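PDB 1XVQ: thiol peroxidase from Mycobacterium tuberculosis, which probably reduces hydrogen peroxide and organic hydroperoxides to water and alcohols with electrons from thioredoxin, protecting the bacterium against oxidative stress. Local coordinates for residues Asp84-Gln89 and Ser105-Ser110; Leu127-Ile132 and Thr144-Glu149. All blocks are in the same frame, centred on the assembly; numbering follows the deposited sequence.

Contact 1. Residues Asp84-Gln89 and Ser105-Ser110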
# COMPACT_ATOMS: atom_id res chain seq x y z
N ASP A 84 1.81 -9.94 -4.58
CA ASP A 84 2.84 -10.96 -4.69
C ASP A 84 2.65 -11.94 -3.54
O ASP A 84 2.19 -11.56 -2.46
CB ASP A 84 4.25 -10.37 -4.54
CG ASP A 84 4.57 -9.30 -5.55
OD1 ASP A 84 4.64 -8.11 -5.17
OD2 ASP A 84 4.78 -9.63 -6.73
N LEU A 85 3.01 -13.21 -3.75
CA LEU A 85 2.89 -14.18 -2.67
C LEU A 85 3.97 -13.83 -1.66
O LEU A 85 4.97 -13.18 -2.01
CB LEU A 85 3.13 -15.61 -3.18
CG LEU A 85 2.08 -16.19 -4.14
CD1 LEU A 85 2.33 -17.69 -4.31
CD2 LEU A 85 0.69 -15.93 -3.61
N PRO A 86 3.80 -14.27 -0.40
CA PRO A 86 4.79 -13.98 0.65
C PRO A 86 6.20 -14.40 0.23
O PRO A 86 7.18 -13.68 0.51
CB PRO A 86 4.28 -14.80 1.83
CG PRO A 86 2.82 -14.74 1.67
CD PRO A 86 2.63 -14.96 0.17
N PHE A 87 6.30 -15.54 -0.45
CA PHE A 87 7.58 -16.07 -0.89
C PHE A 87 8.37 -15.07 -1.72
O PHE A 87 9.59 -14.99 -1.59
CB PHE A 87 7.38 -17.36 -1.71
CG PHE A 87 6.34 -18.28 -1.16
CD1 PHE A 87 6.42 -18.76 0.14
CD2 PHE A 87 5.23 -18.64 -1.94
CE1 PHE A 87 5.42 -19.59 0.67
CE2 PHE A 87 4.23 -19.46 -1.42
CZ PHE A 87 4.32 -19.94 -0.12
N ALA A 88 7.69 -14.30 -2.56
CA ALA A 88 8.36 -13.34 -3.43
C ALA A 88 8.57 -11.95 -2.85
O ALA A 88 9.25 -11.13 -3.47
CB ALA A 88 7.59 -13.21 -4.70
N GLN A 89 8.00 -11.68 -1.68
CA GLN A 89 8.13 -10.34 -1.09
C GLN A 89 9.41 -10.05 -0.32
O GLN A 89 9.71 -8.89 -0.01
CB GLN A 89 6.92 -10.04 -0.21
CG GLN A 89 5.64 -9.87 -1.03
CD GLN A 89 4.48 -9.41 -0.18
OE1 GLN A 89 4.20 -10.01 0.86
NE2 GLN A 89 3.81 -8.35 -0.60
N SER A 105 1.24 -9.56 2.07
CA SER A 105 0.62 -9.99 0.83
C SER A 105 -0.91 -10.06 0.93
O SER A 105 -1.45 -10.57 1.91
CB SER A 105 1.17 -11.37 0.46
OG SER A 105 0.43 -11.95 -0.61
N ALA A 106 -1.59 -9.56 -0.11
CA ALA A 106 -3.05 -9.58 -0.19
C ALA A 106 -3.55 -10.74 -1.06
O ALA A 106 -4.69 -10.70 -1.51
CB ALA A 106 -3.55 -8.24 -0.82
N PHE A 107 -2.72 -11.75 -1.29
CA PHE A 107 -3.11 -12.82 -2.21
C PHE A 107 -4.37 -13.59 -1.84
O PHE A 107 -5.07 -14.09 -2.73
CB PHE A 107 -1.92 -13.77 -2.47
CG PHE A 107 -1.85 -14.94 -1.53
CD1 PHE A 107 -2.45 -16.15 -1.86
CD2 PHE A 107 -1.13 -14.85 -0.34
CE1 PHE A 107 -2.35 -17.26 -1.02
CE2 PHE A 107 -1.02 -15.96 0.52
CZ PHE A 107 -1.63 -17.17 0.17
N ARG A 108 -4.70 -13.67 -0.54
CA ARG A 108 -5.90 -14.40 -0.15
C ARG A 108 -6.86 -13.65 0.78
O ARG A 108 -7.58 -14.26 1.56
CB ARG A 108 -5.51 -15.78 0.44
CG ARG A 108 -4.67 -15.69 1.71
CD ARG A 108 -4.43 -17.10 2.30
NE ARG A 108 -3.53 -17.06 3.46
CZ ARG A 108 -2.70 -18.05 3.81
NH1 ARG A 108 -2.64 -19.16 3.08
NH2 ARG A 108 -1.96 -17.93 4.90
N ASP A 109 -6.92 -12.33 0.65
CA ASP A 109 -7.83 -11.57 1.47
C ASP A 109 -8.38 -10.43 0.64
O ASP A 109 -7.94 -10.20 -0.51
CB ASP A 109 -7.15 -11.06 2.76
CG ASP A 109 -6.12 -10.00 2.48
OD1 ASP A 109 -4.95 -10.35 2.21
OD2 ASP A 109 -6.50 -8.82 2.52
N SER A 110 -9.35 -9.73 1.22
CA SER A 110 -10.07 -8.66 0.54
C SER A 110 -9.49 -7.26 0.58
O SER A 110 -10.13 -6.32 0.13
CB SER A 110 -11.51 -8.65 1.09
OG SER A 110 -11.48 -8.34 2.48

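Contact 2. Residues Leu127-Ile132 and Thr144-Glu149. With YT3 (yttrium (III) ion), chain D.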
# COMPACT_ATOMS: atom_id res chain seq x y z
N LEU A 127 -3.98 -6.86 -9.77
CA LEU A 127 -2.85 -6.44 -8.92
C LEU A 127 -3.33 -5.16 -8.24
O LEU A 127 -4.33 -4.59 -8.65
CB LEU A 127 -1.59 -6.13 -9.76
CG LEU A 127 -1.10 -7.34 -10.57
CD1 LEU A 127 0.08 -6.94 -11.44
CD2 LEU A 127 -0.69 -8.46 -9.61
N LEU A 128 -2.62 -4.71 -7.20
CA LEU A 128 -3.00 -3.49 -6.52
C LEU A 128 -2.33 -2.30 -7.17
O LEU A 128 -1.16 -2.37 -7.51
CB LEU A 128 -2.53 -3.53 -5.06
CG LEU A 128 -2.95 -4.81 -4.35
CD1 LEU A 128 -2.59 -4.61 -2.86
CD2 LEU A 128 -4.49 -5.08 -4.51
N ALA A 129 -3.07 -1.20 -7.33
CA ALA A 129 -2.47 0.00 -7.94
C ALA A 129 -1.50 0.70 -6.99
O ALA A 129 -1.62 0.58 -5.75
CB ALA A 129 -3.57 0.98 -8.33
N ARG A 130 -0.54 1.43 -7.56
CA ARG A 130 0.41 2.19 -6.73
C ARG A 130 -0.41 3.20 -5.90
O ARG A 130 -1.16 4.03 -6.44
CB ARG A 130 1.41 2.94 -7.58
CG ARG A 130 2.51 3.60 -6.73
CD ARG A 130 3.50 2.57 -6.17
NE ARG A 130 4.53 3.20 -5.33
CZ ARG A 130 4.46 3.31 -4.00
NH1 ARG A 130 3.40 2.84 -3.31
NH2 ARG A 130 5.44 3.92 -3.34
N ALA A 131 -0.27 3.15 -4.58
CA ALA A 131 -1.07 4.02 -3.73
C ALA A 131 -0.45 4.09 -2.36
O ALA A 131 0.36 3.25 -1.98
CB ALA A 131 -2.48 3.44 -3.62
N ILE A 132 -0.86 5.11 -1.62
CA ILE A 132 -0.39 5.30 -0.26
C ILE A 132 -1.58 5.59 0.63
O ILE A 132 -2.43 6.42 0.31
CB ILE A 132 0.63 6.47 -0.16
CG1 ILE A 132 2.00 6.00 -0.72
CG2 ILE A 132 0.80 6.91 1.28
CD1 ILE A 132 3.08 7.10 -0.81
N THR A 144 -4.66 9.80 1.89
CA THR A 144 -4.66 8.81 0.84
C THR A 144 -4.21 9.43 -0.48
O THR A 144 -4.33 10.63 -0.70
CB THR A 144 -6.06 8.20 0.55
OG1 THR A 144 -6.95 9.21 0.03
CG2 THR A 144 -6.65 7.61 1.79
N GLU A 145 -3.61 8.59 -1.31
CA GLU A 145 -3.25 9.00 -2.66
C GLU A 145 -3.27 7.77 -3.54
O GLU A 145 -2.52 6.83 -3.31
CB GLU A 145 -1.85 9.62 -2.79
CG GLU A 145 -1.64 10.06 -4.27
CD GLU A 145 -0.22 10.40 -4.65
OE1 GLU A 145 0.72 10.11 -3.88
OE2 GLU A 145 -0.04 10.94 -5.78
N LEU A 146 -4.15 7.78 -4.54
CA LEU A 146 -4.17 6.68 -5.50
C LEU A 146 -3.49 7.36 -6.68
O LEU A 146 -4.07 8.28 -7.26
CB LEU A 146 -5.60 6.31 -5.89
CG LEU A 146 -5.68 5.47 -7.18
CD1 LEU A 146 -5.04 4.11 -6.96
CD2 LEU A 146 -7.15 5.31 -7.61
N VAL A 147 -2.27 6.95 -7.01
CA VAL A 147 -1.57 7.61 -8.09
C VAL A 147 -2.42 7.45 -9.35
O VAL A 147 -2.71 6.35 -9.79
CB VAL A 147 -0.17 7.02 -8.28
CG1 VAL A 147 0.57 7.79 -9.38
CG2 VAL A 147 0.61 7.09 -6.97
N PRO A 148 -2.87 8.58 -9.93
CA PRO A 148 -3.72 8.61 -11.12
C PRO A 148 -3.16 8.09 -12.43
O PRO A 148 -3.93 7.70 -13.29
CB PRO A 148 -4.10 10.08 -11.23
CG PRO A 148 -2.84 10.73 -10.83
CD PRO A 148 -2.49 9.96 -9.56
N GLU A 149 -1.85 8.10 -12.61
CA GLU A 149 -1.30 7.62 -13.87
C GLU A 149 -0.21 6.62 -13.62
O GLU A 149 0.44 6.64 -12.58
CB GLU A 149 -0.73 8.76 -14.69
CG GLU A 149 -1.70 9.83 -14.97
CD GLU A 149 -0.99 11.09 -15.40
OE1 GLU A 149 -1.68 12.10 -15.52
OE2 GLU A 149 0.25 11.07 -15.60
Y YT3 D . -1.51 13.35 -17.47
O HOH W 1 -1.75 3.94 -9.16

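Contact 1. Residues Asp84-Gln89 and Ser105-Ser110
S105 reaches across to the chain just ahead of helix 86-89 and gives its hydroxyl hydrogen to a backbone carbonyl: OG lies 2.6 Å from D84 O, a short bond whose donor is tilted 25° from the carbonyl plane. The serine oxygen also accepts: with OG opposite its own backbone N (chi1 170°), S105 OG takes the N-H of F107, F107 N to S105 OG 3.2 Å, so one hydroxyl ties the 84-89 turn to its own loop and holds the backbone N-H of F107. The amide of Q89 comes up beside this serine, OE1 at 3.3 Å from S105 CB, while its NE2 bonds to S82 OG and A104 O.

F107 carries the apolar half. L85 lays methyl CD2 over one ring face, 3.8 Å from the F107 centroid and 27° off the ring normal, a CH-pi contact displaced toward the CB side of the ring, with CG the nearest atom. The next residue, R108, sets its CG over the opposite face, toward the rim. P86 meets the ring obliquely, its CD 3.8 Å from F107 CE2, and the proline also packs on T30 and L34.

S105 OG accepting the N-H two residues on is an ST turn. Here its second bond joins that turn to the loop that leads into the short helix 86-89 within the thioredoxin fold, away from the predicted peroxidatic cysteine.

Contact 2. Residues Leu127-Ile132 and Thr144-Glu149
L146 and V147 meet the 127-132 segment from different sides of the backbone. L146, with CG trans to the main-chain N (chi1 163°), carries its CD1 methyl across to A129 CB, 3.7 Å away and just ahead of strand 131-135, and more loosely to A131 CB. V147 brings CG2 against the base of R130, 4.0 Å from R130 CG, the two side chains crossing at a slant. Beyond that point R130 bends at chi2 (73°) and leaves the contact: NH1 bonds to I51 O, NH2 to Y156 OH, and the guanidinium makes a cation-pi contact with F52. The valine therefore packs on the aliphatic root of an arginine whose charged end is held elsewhere; the R130 side chain lies about 10 Å from that of C60, the predicted active-site cysteine.

Between the backbones, I132 and E145 form an antiparallel hydrogen-bonded pair, I132 N to E145 O at 2.9 Å and E145 N to I132 O at 3.0 Å. A131 and L146 are the adjoining non-hydrogen-bonded pair. Just beyond the strands V147 N still bonds to R130 O at 3.2 Å, and a water donates to both R130 O and V147 O, linking the two chain segments before they diverge.

These are the paired ends of the hairpin formed by strands 131-135 and 141-146. Strand 47-51 flanks 131-135 on its other side, where A131 bonds to I51, while I132 packs against Y156 and A159 of helix 156-165.

Along the chain the two contacts come in series: contact 1 is complete before contact 2 begins, with helix 111-114 in between. Their centres are about 17 Å apart, and both belong to the same thioredoxin-fold domain. Contact 2 lies in the central mixed sheet, within the hairpin at one side of strand 47-51; contact 1 gathers loops and a short helix farther from the chain centre. They meet directly where A106 CB packs 4.3 Å from L128 CD1, and L128 also rests on K83 and I51. Contact 1 thus touches, through A106, the residues that lead into strand 131-135 of contact 2.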